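Local coordinates for protein tyrosine--tRNA ligase (PDB 2CYA) that probably attaches tyrosine to tRNA(Tyr) in two steps, activating it with ATP to tyrosyl-AMP and then transferring it to the acceptor end of the tRNA, at residues A[70-75]-A[113-118]; A[212-217]-A[277-282]; A[98-103]-A[343-348]; A[82-87]-A[356-361]. All blocks are in the same frame, centred on the assembly; numbering follows the deposited sequence.

Interaction 1: residues A[70-75]-A[113-118]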
loop_
_atom_site.group_PDB
_atom_site.type_symbol
_atom_site.label_atom_id
_atom_site.label_comp_id
_atom_site.label_asym_id
_atom_site.label_seq_id
_atom_site.Cartn_x
_atom_site.Cartn_y
_atom_site.Cartn_z
ATOM N N SER A 70 18.965 -8.117 -12.816
ATOM C CA SER A 70 18.376 -8.701 -11.619
ATOM C C SER A 70 17.065 -9.375 -11.994
ATOM O O SER A 70 16.362 -8.966 -12.940
ATOM C CB SER A 70 18.057 -7.632 -10.563
ATOM O OG SER A 70 19.201 -6.918 -10.161
ATOM N N VAL A 71 16.742 -10.425 -11.263
ATOM C CA VAL A 71 15.478 -11.100 -11.481
ATOM C C VAL A 71 14.763 -10.911 -10.139
ATOM O O VAL A 71 15.302 -11.258 -9.083
ATOM C CB VAL A 71 15.632 -12.623 -11.784
ATOM C CG1 VAL A 71 14.251 -13.291 -11.748
ATOM C CG2 VAL A 71 16.257 -12.845 -13.196
ATOM N N LEU A 72 13.579 -10.317 -10.166
ATOM C CA LEU A 72 12.843 -10.136 -8.915
ATOM C C LEU A 72 11.834 -11.264 -8.751
ATOM O O LEU A 72 10.902 -11.384 -9.541
ATOM C CB LEU A 72 12.087 -8.794 -8.884
ATOM C CG LEU A 72 11.231 -8.650 -7.608
ATOM C CD1 LEU A 72 12.179 -8.459 -6.415
ATOM C CD2 LEU A 72 10.226 -7.454 -7.710
ATOM N N GLU A 73 12.025 -12.099 -7.739
ATOM C CA GLU A 73 11.074 -13.177 -7.488
ATOM C C GLU A 73 9.963 -12.440 -6.759
ATOM O O GLU A 73 10.050 -12.217 -5.559
ATOM C CB GLU A 73 11.742 -14.253 -6.619
ATOM C CG GLU A 73 12.951 -14.830 -7.363
ATOM C CD GLU A 73 13.847 -15.718 -6.537
ATOM O OE1 GLU A 73 13.832 -15.605 -5.289
ATOM O OE2 GLU A 73 14.595 -16.522 -7.153
ATOM N N ALA A 74 8.938 -12.040 -7.515
ATOM C CA ALA A 74 7.817 -11.249 -6.997
ATOM C C ALA A 74 6.849 -12.065 -6.161
ATOM O O ALA A 74 5.676 -12.219 -6.522
ATOM C CB ALA A 74 7.086 -10.599 -8.154
ATOM N N THR A 75 7.345 -12.567 -5.035
ATOM C CA THR A 75 6.553 -13.417 -4.166
ATOM C C THR A 75 5.340 -12.738 -3.554
ATOM O O THR A 75 4.278 -13.353 -3.467
ATOM C CB THR A 75 7.416 -14.013 -3.036
ATOM O OG1 THR A 75 7.912 -12.960 -2.205
ATOM C CG2 THR A 75 8.603 -14.808 -3.630
ATOM N N ARG A 113 21.536 -11.240 -10.508
ATOM C CA ARG A 113 21.249 -11.096 -9.092
ATOM C C ARG A 113 19.774 -11.446 -8.832
ATOM O O ARG A 113 18.862 -10.742 -9.268
ATOM C CB ARG A 113 21.546 -9.668 -8.634
ATOM C CG ARG A 113 21.364 -9.456 -7.136
ATOM C CD ARG A 113 21.518 -7.978 -6.737
ATOM N NE ARG A 113 20.601 -7.088 -7.462
ATOM C CZ ARG A 113 19.829 -6.170 -6.879
ATOM N NH1 ARG A 113 19.850 -6.017 -5.555
ATOM N NH2 ARG A 113 19.054 -5.382 -7.616
ATOM N N PHE A 114 19.543 -12.562 -8.148
ATOM C CA PHE A 114 18.188 -12.982 -7.821
ATOM C C PHE A 114 17.798 -12.311 -6.515
ATOM O O PHE A 114 18.551 -12.351 -5.543
ATOM C CB PHE A 114 18.102 -14.508 -7.696
ATOM C CG PHE A 114 18.143 -15.218 -9.020
ATOM C CD1 PHE A 114 19.359 -15.548 -9.610
ATOM C CD2 PHE A 114 16.965 -15.526 -9.691
ATOM C CE1 PHE A 114 19.402 -16.183 -10.856
ATOM C CE2 PHE A 114 16.989 -16.162 -10.940
ATOM C CZ PHE A 114 18.211 -16.490 -11.519
ATOM N N VAL A 115 16.625 -11.681 -6.516
ATOM C CA VAL A 115 16.115 -10.940 -5.367
ATOM C C VAL A 115 14.707 -11.387 -5.029
ATOM O O VAL A 115 13.830 -11.411 -5.903
ATOM C CB VAL A 115 16.043 -9.421 -5.689
ATOM C CG1 VAL A 115 15.780 -8.606 -4.434
ATOM C CG2 VAL A 115 17.303 -8.979 -6.359
ATOM N N ASP A 116 14.492 -11.751 -3.774
ATOM C CA ASP A 116 13.159 -12.141 -3.296
ATOM C C ASP A 116 12.458 -10.827 -2.896
ATOM O O ASP A 116 13.059 -9.977 -2.248
ATOM C CB ASP A 116 13.283 -13.055 -2.060
ATOM C CG ASP A 116 11.934 -13.575 -1.573
ATOM O OD1 ASP A 116 11.016 -12.758 -1.330
ATOM O OD2 ASP A 116 11.788 -14.802 -1.437
ATOM N N ALA A 117 11.205 -10.643 -3.294
ATOM C CA ALA A 117 10.480 -9.416 -2.948
ATOM C C ALA A 117 10.565 -9.098 -1.442
ATOM O O ALA A 117 10.439 -7.944 -1.032
ATOM C CB ALA A 117 9.026 -9.547 -3.370
ATOM N N GLU A 118 10.776 -10.126 -0.624
ATOM C CA GLU A 118 10.870 -9.942 0.820
ATOM C C GLU A 118 11.961 -8.956 1.217
ATOM O O GLU A 118 11.822 -8.247 2.216
ATOM C CB GLU A 118 11.143 -11.276 1.517
ATOM C CG GLU A 118 10.894 -11.232 3.006
ATOM C CD GLU A 118 9.756 -12.140 3.426
ATOM O OE1 GLU A 118 8.689 -12.154 2.756
ATOM O OE2 GLU A 118 9.930 -12.842 4.442
HETATM O O HOH W 1 12.081 -16.503 -3.616
HETATM O O HOH W 2 9.367 -14.306 0.219
#

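Interaction 2: residues A[212-217]-A[277-282]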
loop_
_atom_site.group_PDB
_atom_site.type_symbol
_atom_site.label_atom_id
_atom_site.label_comp_id
_atom_site.label_asym_id
_atom_site.label_seq_id
_atom_site.Cartn_x
_atom_site.Cartn_y
_atom_site.Cartn_z
ATOM N N PRO A 212 7.117 -11.646 -26.215
ATOM C CA PRO A 212 5.841 -12.252 -26.611
ATOM C C PRO A 212 5.343 -13.305 -25.618
ATOM O O PRO A 212 6.125 -13.978 -24.957
ATOM C CB PRO A 212 6.157 -12.847 -27.991
ATOM C CG PRO A 212 7.600 -13.243 -27.851
ATOM C CD PRO A 212 8.205 -12.042 -27.131
ATOM N N ILE A 213 4.031 -13.439 -25.526
ATOM C CA ILE A 213 3.418 -14.402 -24.628
ATOM C C ILE A 213 2.839 -15.518 -25.483
ATOM O O ILE A 213 1.847 -15.301 -26.182
ATOM C CB ILE A 213 2.279 -13.730 -23.810
ATOM C CG1 ILE A 213 2.880 -12.699 -22.844
ATOM C CG2 ILE A 213 1.463 -14.781 -23.050
ATOM C CD1 ILE A 213 1.855 -11.799 -22.182
ATOM N N ILE A 214 3.461 -16.700 -25.439
ATOM C CA ILE A 214 2.990 -17.854 -26.206
ATOM C C ILE A 214 1.543 -18.219 -25.841
ATOM O O ILE A 214 1.192 -18.320 -24.662
ATOM C CB ILE A 214 3.889 -19.085 -25.969
ATOM C CG1 ILE A 214 5.234 -18.882 -26.671
ATOM C CG2 ILE A 214 3.199 -20.349 -26.477
ATOM C CD1 ILE A 214 6.114 -20.105 -26.666
ATOM N N SER A 215 0.715 -18.425 -26.862
ATOM C CA SER A 215 -0.693 -18.763 -26.665
ATOM C C SER A 215 -0.945 -20.177 -26.138
ATOM O O SER A 215 -0.068 -21.036 -26.150
ATOM C CB SER A 215 -1.459 -18.593 -27.981
ATOM O OG SER A 215 -1.297 -17.286 -28.506
ATOM N N SER A 216 -2.167 -20.394 -25.673
ATOM C CA SER A 216 -2.595 -21.688 -25.168
ATOM C C SER A 216 -2.592 -22.659 -26.344
ATOM O O SER A 216 -2.844 -22.259 -27.478
ATOM C CB SER A 216 -4.020 -21.579 -24.608
ATOM O OG SER A 216 -4.503 -22.839 -24.179
ATOM N N LEU A 217 -2.303 -23.930 -26.082
ATOM C CA LEU A 217 -2.303 -24.925 -27.149
ATOM C C LEU A 217 -3.740 -25.236 -27.591
ATOM O O LEU A 217 -3.958 -25.747 -28.685
ATOM C CB LEU A 217 -1.629 -26.224 -26.685
ATOM C CG LEU A 217 -0.172 -26.200 -26.220
ATOM C CD1 LEU A 217 0.167 -27.542 -25.596
ATOM C CD2 LEU A 217 0.759 -25.892 -27.377
ATOM N N LEU A 277 3.469 -22.470 -34.198
ATOM C CA LEU A 277 4.421 -21.629 -34.908
ATOM C C LEU A 277 5.146 -20.699 -33.918
ATOM O O LEU A 277 6.345 -20.472 -34.046
ATOM C CB LEU A 277 3.707 -20.811 -35.997
ATOM C CG LEU A 277 3.477 -21.541 -37.322
ATOM C CD1 LEU A 277 2.880 -20.587 -38.354
ATOM C CD2 LEU A 277 4.816 -22.068 -37.837
ATOM N N GLU A 278 4.422 -20.175 -32.935
ATOM C CA GLU A 278 5.026 -19.299 -31.932
ATOM C C GLU A 278 6.134 -20.053 -31.205
ATOM O O GLU A 278 7.201 -19.505 -30.958
ATOM C CB GLU A 278 3.987 -18.842 -30.905
ATOM C CG GLU A 278 2.847 -18.030 -31.495
ATOM C CD GLU A 278 1.820 -17.622 -30.455
ATOM O OE1 GLU A 278 1.566 -18.398 -29.506
ATOM O OE2 GLU A 278 1.254 -16.523 -30.594
ATOM N N ILE A 279 5.875 -21.309 -30.849
ATOM C CA ILE A 279 6.890 -22.102 -30.165
ATOM C C ILE A 279 8.118 -22.227 -31.070
ATOM O O ILE A 279 9.259 -22.061 -30.620
ATOM C CB ILE A 279 6.358 -23.500 -29.828
ATOM C CG1 ILE A 279 5.322 -23.388 -28.707
ATOM C CG2 ILE A 279 7.524 -24.451 -29.507
ATOM C CD1 ILE A 279 4.585 -24.659 -28.406
ATOM N N ALA A 280 7.887 -22.500 -32.349
ATOM C CA ALA A 280 9.003 -22.645 -33.289
ATOM C C ALA A 280 9.791 -21.351 -33.374
ATOM O O ALA A 280 11.019 -21.344 -33.293
ATOM C CB ALA A 280 8.488 -23.021 -34.675
ATOM N N ARG A 281 9.077 -20.248 -33.526
ATOM C CA ARG A 281 9.726 -18.957 -33.642
ATOM C C ARG A 281 10.405 -18.426 -32.367
ATOM O O ARG A 281 11.571 -18.026 -32.393
ATOM C CB ARG A 281 8.720 -17.909 -34.123
ATOM C CG ARG A 281 9.363 -16.537 -34.302
ATOM C CD ARG A 281 8.354 -15.449 -34.633
ATOM N NE ARG A 281 9.003 -14.146 -34.721
ATOM C CZ ARG A 281 8.362 -12.996 -34.911
ATOM N NH1 ARG A 281 7.040 -12.983 -35.036
ATOM N NH2 ARG A 281 9.043 -11.857 -34.962
ATOM N N TYR A 282 9.674 -18.423 -31.260
ATOM C CA TYR A 282 10.191 -17.856 -30.021
ATOM C C TYR A 282 11.054 -18.734 -29.133
ATOM O O TYR A 282 11.831 -18.225 -28.332
ATOM C CB TYR A 282 9.028 -17.291 -29.210
ATOM C CG TYR A 282 8.287 -16.189 -29.942
ATOM C CD1 TYR A 282 8.990 -15.160 -30.570
ATOM C CD2 TYR A 282 6.890 -16.180 -30.020
ATOM C CE1 TYR A 282 8.325 -14.150 -31.258
ATOM C CE2 TYR A 282 6.220 -15.177 -30.712
ATOM C CZ TYR A 282 6.951 -14.161 -31.323
ATOM O OH TYR A 282 6.315 -13.113 -31.955
#

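Interaction 3: residues A[98-103]-A[343-348]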
loop_
_atom_site.group_PDB
_atom_site.type_symbol
_atom_site.label_atom_id
_atom_site.label_comp_id
_atom_site.label_asym_id
_atom_site.label_seq_id
_atom_site.Cartn_x
_atom_site.Cartn_y
_atom_site.Cartn_z
ATOM N N VAL A 98 12.627 -22.135 -10.798
ATOM C CA VAL A 98 12.898 -21.215 -11.889
ATOM C C VAL A 98 14.408 -20.953 -11.995
ATOM O O VAL A 98 14.948 -20.927 -13.102
ATOM C CB VAL A 98 12.105 -19.884 -11.689
ATOM C CG1 VAL A 98 12.671 -18.758 -12.574
ATOM C CG2 VAL A 98 10.613 -20.139 -12.027
ATOM N N ARG A 99 15.101 -20.771 -10.866
ATOM C CA ARG A 99 16.543 -20.528 -10.947
ATOM C C ARG A 99 17.265 -21.700 -11.601
ATOM O O ARG A 99 18.184 -21.505 -12.404
ATOM C CB ARG A 99 17.170 -20.290 -9.571
ATOM C CG ARG A 99 16.939 -18.912 -9.020
ATOM C CD ARG A 99 17.666 -18.694 -7.702
ATOM N NE ARG A 99 16.708 -18.294 -6.673
ATOM C CZ ARG A 99 16.441 -18.992 -5.571
ATOM N NH1 ARG A 99 17.069 -20.138 -5.325
ATOM N NH2 ARG A 99 15.507 -18.563 -4.733
ATOM N N ARG A 100 16.850 -22.909 -11.241
ATOM C CA ARG A 100 17.470 -24.111 -11.781
ATOM C C ARG A 100 17.162 -24.248 -13.258
ATOM O O ARG A 100 18.015 -24.660 -14.039
ATOM C CB ARG A 100 16.978 -25.353 -11.031
ATOM C CG ARG A 100 17.555 -26.674 -11.537
ATOM C CD ARG A 100 19.071 -26.672 -11.532
ATOM N NE ARG A 100 19.602 -26.340 -10.214
ATOM C CZ ARG A 100 19.489 -27.121 -9.149
ATOM N NH1 ARG A 100 18.867 -28.290 -9.249
ATOM N NH2 ARG A 100 19.977 -26.722 -7.978
ATOM N N VAL A 101 15.935 -23.912 -13.631
ATOM C CA VAL A 101 15.523 -23.992 -15.021
ATOM C C VAL A 101 16.326 -22.996 -15.850
ATOM O O VAL A 101 16.790 -23.326 -16.945
ATOM C CB VAL A 101 14.027 -23.661 -15.183
ATOM C CG1 VAL A 101 13.704 -23.439 -16.670
ATOM C CG2 VAL A 101 13.159 -24.804 -14.604
ATOM N N MET A 102 16.490 -21.777 -15.337
ATOM C CA MET A 102 17.229 -20.763 -16.075
ATOM C C MET A 102 18.667 -21.189 -16.349
ATOM O O MET A 102 19.172 -20.994 -17.448
ATOM C CB MET A 102 17.211 -19.418 -15.334
ATOM C CG MET A 102 15.858 -18.727 -15.396
ATOM S SD MET A 102 15.797 -17.223 -14.416
ATOM C CE MET A 102 16.795 -16.062 -15.448
ATOM N N GLU A 103 19.312 -21.766 -15.344
ATOM C CA GLU A 103 20.683 -22.229 -15.468
ATOM C C GLU A 103 20.759 -23.339 -16.510
ATOM O O GLU A 103 21.540 -23.266 -17.463
ATOM C CB GLU A 103 21.172 -22.748 -14.110
ATOM C CG GLU A 103 22.446 -23.590 -14.168
ATOM C CD GLU A 103 23.006 -23.906 -12.779
ATOM O OE1 GLU A 103 23.987 -23.260 -12.378
ATOM O OE2 GLU A 103 22.460 -24.789 -12.086
ATOM N N GLY A 343 15.843 -32.791 -16.631
ATOM C CA GLY A 343 16.838 -33.537 -15.881
ATOM C C GLY A 343 17.409 -32.786 -14.686
ATOM O O GLY A 343 17.517 -33.345 -13.590
ATOM N N ALA A 344 17.774 -31.523 -14.891
ATOM C CA ALA A 344 18.326 -30.703 -13.814
ATOM C C ALA A 344 17.334 -30.533 -12.673
ATOM O O ALA A 344 17.722 -30.411 -11.516
ATOM C CB ALA A 344 18.730 -29.332 -14.352
ATOM N N VAL A 345 16.051 -30.513 -12.994
ATOM C CA VAL A 345 15.027 -30.358 -11.972
ATOM C C VAL A 345 14.698 -31.676 -11.273
ATOM O O VAL A 345 14.776 -31.769 -10.048
ATOM C CB VAL A 345 13.727 -29.808 -12.573
ATOM C CG1 VAL A 345 12.627 -29.760 -11.501
ATOM C CG2 VAL A 345 13.985 -28.423 -13.160
ATOM N N LEU A 346 14.337 -32.696 -12.045
ATOM C CA LEU A 346 13.966 -33.975 -11.457
ATOM C C LEU A 346 15.144 -34.723 -10.856
ATOM O O LEU A 346 14.962 -35.506 -9.934
ATOM C CB LEU A 346 13.263 -34.866 -12.494
ATOM C CG LEU A 346 11.978 -34.309 -13.120
ATOM C CD1 LEU A 346 11.363 -35.357 -14.032
ATOM C CD2 LEU A 346 10.974 -33.930 -12.025
ATOM N N GLY A 347 16.342 -34.485 -11.383
ATOM C CA GLY A 347 17.525 -35.158 -10.877
ATOM C C GLY A 347 18.059 -34.596 -9.567
ATOM O O GLY A 347 19.089 -35.044 -9.076
ATOM N N ASP A 348 17.370 -33.596 -9.021
ATOM C CA ASP A 348 17.754 -32.983 -7.753
ATOM C C ASP A 348 16.638 -33.344 -6.785
ATOM O O ASP A 348 15.558 -32.765 -6.841
ATOM C CB ASP A 348 17.838 -31.467 -7.900
ATOM C CG ASP A 348 18.070 -30.754 -6.567
ATOM O OD1 ASP A 348 17.373 -31.061 -5.574
ATOM O OD2 ASP A 348 18.945 -29.869 -6.520
#

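Interaction 4: residues A[82-87]-A[356-361]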
loop_
_atom_site.group_PDB
_atom_site.type_symbol
_atom_site.label_atom_id
_atom_site.label_comp_id
_atom_site.label_asym_id
_atom_site.label_seq_id
_atom_site.Cartn_x
_atom_site.Cartn_y
_atom_site.Cartn_z
ATOM N N ASP A 82 -3.166 -14.565 -5.087
ATOM C CA ASP A 82 -3.506 -15.869 -4.527
ATOM C C ASP A 82 -2.930 -17.100 -5.237
ATOM O O ASP A 82 -3.522 -18.190 -5.178
ATOM C CB ASP A 82 -5.026 -16.006 -4.433
ATOM C CG ASP A 82 -5.637 -14.986 -3.496
ATOM O OD1 ASP A 82 -5.210 -14.936 -2.317
ATOM O OD2 ASP A 82 -6.532 -14.237 -3.946
ATOM N N LYS A 83 -1.785 -16.945 -5.898
ATOM C CA LYS A 83 -1.173 -18.077 -6.579
ATOM C C LYS A 83 -0.804 -19.133 -5.544
ATOM O O LYS A 83 -0.407 -18.796 -4.435
ATOM C CB LYS A 83 0.080 -17.628 -7.348
ATOM C CG LYS A 83 -0.224 -16.656 -8.479
ATOM C CD LYS A 83 -1.256 -17.247 -9.434
ATOM C CE LYS A 83 -1.715 -16.229 -10.455
ATOM N NZ LYS A 83 -0.543 -15.550 -11.108
ATOM N N LEU A 84 -0.940 -20.407 -5.909
ATOM C CA LEU A 84 -0.618 -21.507 -5.001
ATOM C C LEU A 84 -1.299 -21.320 -3.633
ATOM O O LEU A 84 -0.733 -21.617 -2.576
ATOM C CB LEU A 84 0.910 -21.630 -4.858
ATOM C CG LEU A 84 1.626 -21.921 -6.198
ATOM C CD1 LEU A 84 3.142 -21.822 -6.034
ATOM C CD2 LEU A 84 1.234 -23.312 -6.703
ATOM N N GLY A 85 -2.529 -20.819 -3.677
ATOM C CA GLY A 85 -3.300 -20.596 -2.469
ATOM C C GLY A 85 -2.666 -19.642 -1.479
ATOM O O GLY A 85 -2.989 -19.684 -0.297
ATOM N N GLY A 86 -1.766 -18.785 -1.948
ATOM C CA GLY A 86 -1.119 -17.845 -1.049
ATOM C C GLY A 86 -0.116 -18.502 -0.120
ATOM O O GLY A 86 0.346 -17.888 0.842
ATOM N N ASP A 87 0.228 -19.751 -0.411
ATOM C CA ASP A 87 1.190 -20.492 0.399
ATOM C C ASP A 87 2.586 -19.991 0.028
ATOM O O ASP A 87 3.156 -20.404 -0.978
ATOM C CB ASP A 87 1.067 -21.992 0.090
ATOM C CG ASP A 87 1.866 -22.863 1.043
ATOM O OD1 ASP A 87 3.027 -22.514 1.377
ATOM O OD2 ASP A 87 1.322 -23.923 1.441
ATOM N N GLU A 356 6.864 -31.646 -6.172
ATOM C CA GLU A 356 5.704 -32.434 -5.772
ATOM C C GLU A 356 4.818 -31.660 -4.785
ATOM O O GLU A 356 3.592 -31.702 -4.877
ATOM C CB GLU A 356 6.187 -33.793 -5.222
ATOM C CG GLU A 356 7.127 -34.487 -6.243
ATOM C CD GLU A 356 7.538 -35.912 -5.895
ATOM O OE1 GLU A 356 8.042 -36.146 -4.775
ATOM O OE2 GLU A 356 7.372 -36.796 -6.771
ATOM N N ALA A 357 5.423 -30.927 -3.863
ATOM C CA ALA A 357 4.618 -30.133 -2.938
ATOM C C ALA A 357 3.806 -29.158 -3.789
ATOM O O ALA A 357 2.591 -29.023 -3.612
ATOM C CB ALA A 357 5.512 -29.370 -1.958
ATOM N N ILE A 358 4.471 -28.498 -4.738
ATOM C CA ILE A 358 3.789 -27.544 -5.606
ATOM C C ILE A 358 2.631 -28.169 -6.380
ATOM O O ILE A 358 1.547 -27.592 -6.466
ATOM C CB ILE A 358 4.751 -26.911 -6.639
ATOM C CG1 ILE A 358 5.792 -26.045 -5.931
ATOM C CG2 ILE A 358 3.958 -26.073 -7.643
ATOM C CD1 ILE A 358 6.748 -25.375 -6.874
ATOM N N GLU A 359 2.859 -29.338 -6.964
ATOM C CA GLU A 359 1.803 -29.979 -7.732
ATOM C C GLU A 359 0.714 -30.501 -6.791
ATOM O O GLU A 359 -0.354 -30.923 -7.230
ATOM C CB GLU A 359 2.389 -31.105 -8.598
ATOM C CG GLU A 359 3.473 -30.621 -9.567
ATOM C CD GLU A 359 4.033 -31.729 -10.461
ATOM O OE1 GLU A 359 4.244 -32.862 -9.970
ATOM O OE2 GLU A 359 4.284 -31.460 -11.658
ATOM N N GLY A 360 0.988 -30.447 -5.490
ATOM C CA GLY A 360 0.010 -30.887 -4.509
ATOM C C GLY A 360 -1.178 -29.932 -4.457
ATOM O O GLY A 360 -2.331 -30.357 -4.599
ATOM N N LYS A 361 -0.900 -28.640 -4.256
ATOM C CA LYS A 361 -1.951 -27.624 -4.192
ATOM C C LYS A 361 -2.532 -27.336 -5.570
ATOM O O LYS A 361 -3.769 -27.473 -5.718
ATOM C CB LYS A 361 -1.427 -26.315 -3.575
ATOM C CG LYS A 361 -1.426 -26.296 -2.043
ATOM C CD LYS A 361 -1.251 -24.882 -1.468
ATOM C CE LYS A 361 -2.467 -23.988 -1.705
ATOM N NZ LYS A 361 -3.673 -24.397 -0.918
#

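Interaction 1: residues A[70-75]-A[113-118]
Val71 and Phe114 pair in register on two parallel strands, 68-73 and the edge strand 113-116, at the outer end of the Rossmann-type sheet of this class I synthetase. The chain between them includes helix 88-104, making a beta-alpha-beta crossover. The ladder is tight: Val71 N binds Arg113 O, Val115 N binds Val71 O, and Glu73 N reaches Val115 O at 2.7 Å. Glu73 O ends the ladder, accepting Ala117 N and Thr75 N from opposite faces of its carbonyl plane. On one face of the sheet Val71 CB lies 3.8 Å from Phe114 CD2, the two side chains running side by side beneath helix 88-104. Glu73 OE2 approaches the Phe114 ring obliquely, 3.6 Å from its CD2, while it forms a salt bridge with Arg99 of that helix. On the other face Leu72 CD1 meets Val115 CB at 4.0 Å; Leu72 also neighbours Tyr39 and Asp172, predicted to bind tyrosine. The end at Asp116 is looser and wetter. Asp116, with CG anti to the backbone N (chi1 -176°), swings its carboxylate toward Thr75, and OD1 caps the next helix by accepting Glu118 N at 2.7 Å. One water donates to both Glu73 OE1 and Asp116 OD2, probably easing two nearby negative charges. At the far end Arg113 is exposed but bends at chi3 (56°), which lays its guanidinium face on Val115 CG2 and turns its edge inward: NE and NH2 both donate to the buried Ser70 OG, each at 3.0 Å.

Interaction 2: residues A[212-217]-A[277-282]
A short, partly buried loop-on-helix contact sets the loop that follows strand 207-211 of the Rossmann-type sheet, through Pro212, Ile214, Ser215 and Leu217, against Glu278, Ile279 and Tyr282 of helix 275-284. Pro212 lays its ring on Tyr282 in a CH-pi contact: CG stands 3.4 Å from the ring centroid, 3° off the normal, while CB leans toward the hydroxyl side, 3.6 Å from Tyr282 CE2. CG of Arg281 covers the rim of the opposite ring face. An alanine in place of Tyr282 would probably open a gap under Pro212 and let the start of the loop shift against the helix. One turn back, Glu278 extends fully beyond CG, and its OE1 accepts the N-H of Ser215 at 2.8 Å, on the syn side and almost straight (172°). Ser215 OG sits near both carboxylate oxygens, in weak contact. The Ile214 side chain crosses that of Ile279 at about a right angle, CD1 3.9 Å from Ile279 CG1, and Leu217 CD2 packs 4.1 Å from Ile279 CD1. Ile279 turns further to Val330 and Leu334 of helix 323-346. The backbone of Ile214 bonds with Met239, so this loop lies directly beside the KMSKS motif that marks class I synthetases.

Interaction 3: residues A[98-103]-A[343-348]
Arg100 reaches from helix 88-104 across to Ala344 and Asp348 at the end of helix 323-346, folding its chain to do so. CG is anti to the backbone N (chi1 179°), but the next two torsions both turn near 55°, so the aliphatic part curls over Ala344, with CD 3.9 Å from its CB, before the guanidinium presents an edge. From that edge NH1 donates to Asp348 OD2 at 3.2 Å in a salt bridge; the oxygen lies in the guanidinium plane but is approached from above the plane of its own carboxylate. The same nitrogen makes a weak bond to Ala344 O at 3.3 Å. Glu103 OE2, a turn further along the helix, joins the network through a long 3.8 Å contact with Arg100 NE. A leucine replacing Arg100 would probably leave Asp348 OD2 without its cationic mate and Ala344 O without its side-chain donor. Deeper in, Val101 CG2 meets Val345 CG2 at 4.0 Å, each branch being the one beside its own backbone N. The other oxygen, Asp348 OD1, accepts Met351 N, so the salt bridge ties the crossover helix of the Rossmann-type domain to the N-cap of the C-terminal helix 349-360.

Interaction 4: residues A[82-87]-A[356-361]
Leu84 lays CD2 against Ile358 CG2, 4.0 Å apart, the side chains crossing obliquely, in the one contact between apolar side chains in a small surface patch. Ile358 is buried behind it, resting also on Ala94 and Ile97 of helix 88-104, while Leu84 and Lys361 both reach Leu90 of that helix. Lys361, the last residue modelled, covers slightly more surface than Leu84. Its chain runs out from the end of helix 349-360 and then bends at chi3 and chi4 (both 69°), which turns CE in over the backbone of the loop and NZ on past it: Lys361 CE comes 3.1 Å from Leu84 O and 3.6 Å from Gly85 CA. A Schellman motif with Asp82 as C-prime residue ends helix 75-80, and Leu84, Gly85 and Gly86 then all take positive phi, a left-handed helical turn held by Gly86 N to Lys83 O and Asp87 N to Leu84 O. Glycine suits this backbone, and at Gly85 a beta carbon would also collide with Lys361 CE. Asp87 closes the turn as N-cap of helix 88-104, its OD1 accepting weakly from Asp89 N and Leu90 N. Its other oxygen, Asp87 OD2, lies 4.0 Å from Lys361 CD but 5.5 Å from NZ, too far for a salt bridge, although the opposite charges may still attract. Nearby, Lys83 forms a salt bridge with Glu43 and Asp82 one with Lys135 of the second subunit, and the Leu84 side chain lies about 7 Å from that of Lys241 in the KMSKS motif, inferred to bind ATP.

Helix 88-104 is the common thread: it follows the loop of interaction 4, carries residues 98-103 of interaction 3 and leads to strand 113-116. Interactions 1 and 3 touch through the Glu73-Arg99 salt bridge and the packing of Arg99 and Met102 on Phe114, with centres about 18 Å apart. Interactions 3 and 4, about 19 Å apart between centres, use the successive helices 323-346 and 349-360. Interaction 2, nested within the loops both close, lies across the chain's centre from interaction 1, about 26 Å between centres. Interaction 1 holds the edge of the sheet, interactions 3 and 4 tie the C-terminal helices to helix 88-104 and the loop before it, and interaction 2 lies beside the KMSKS motif.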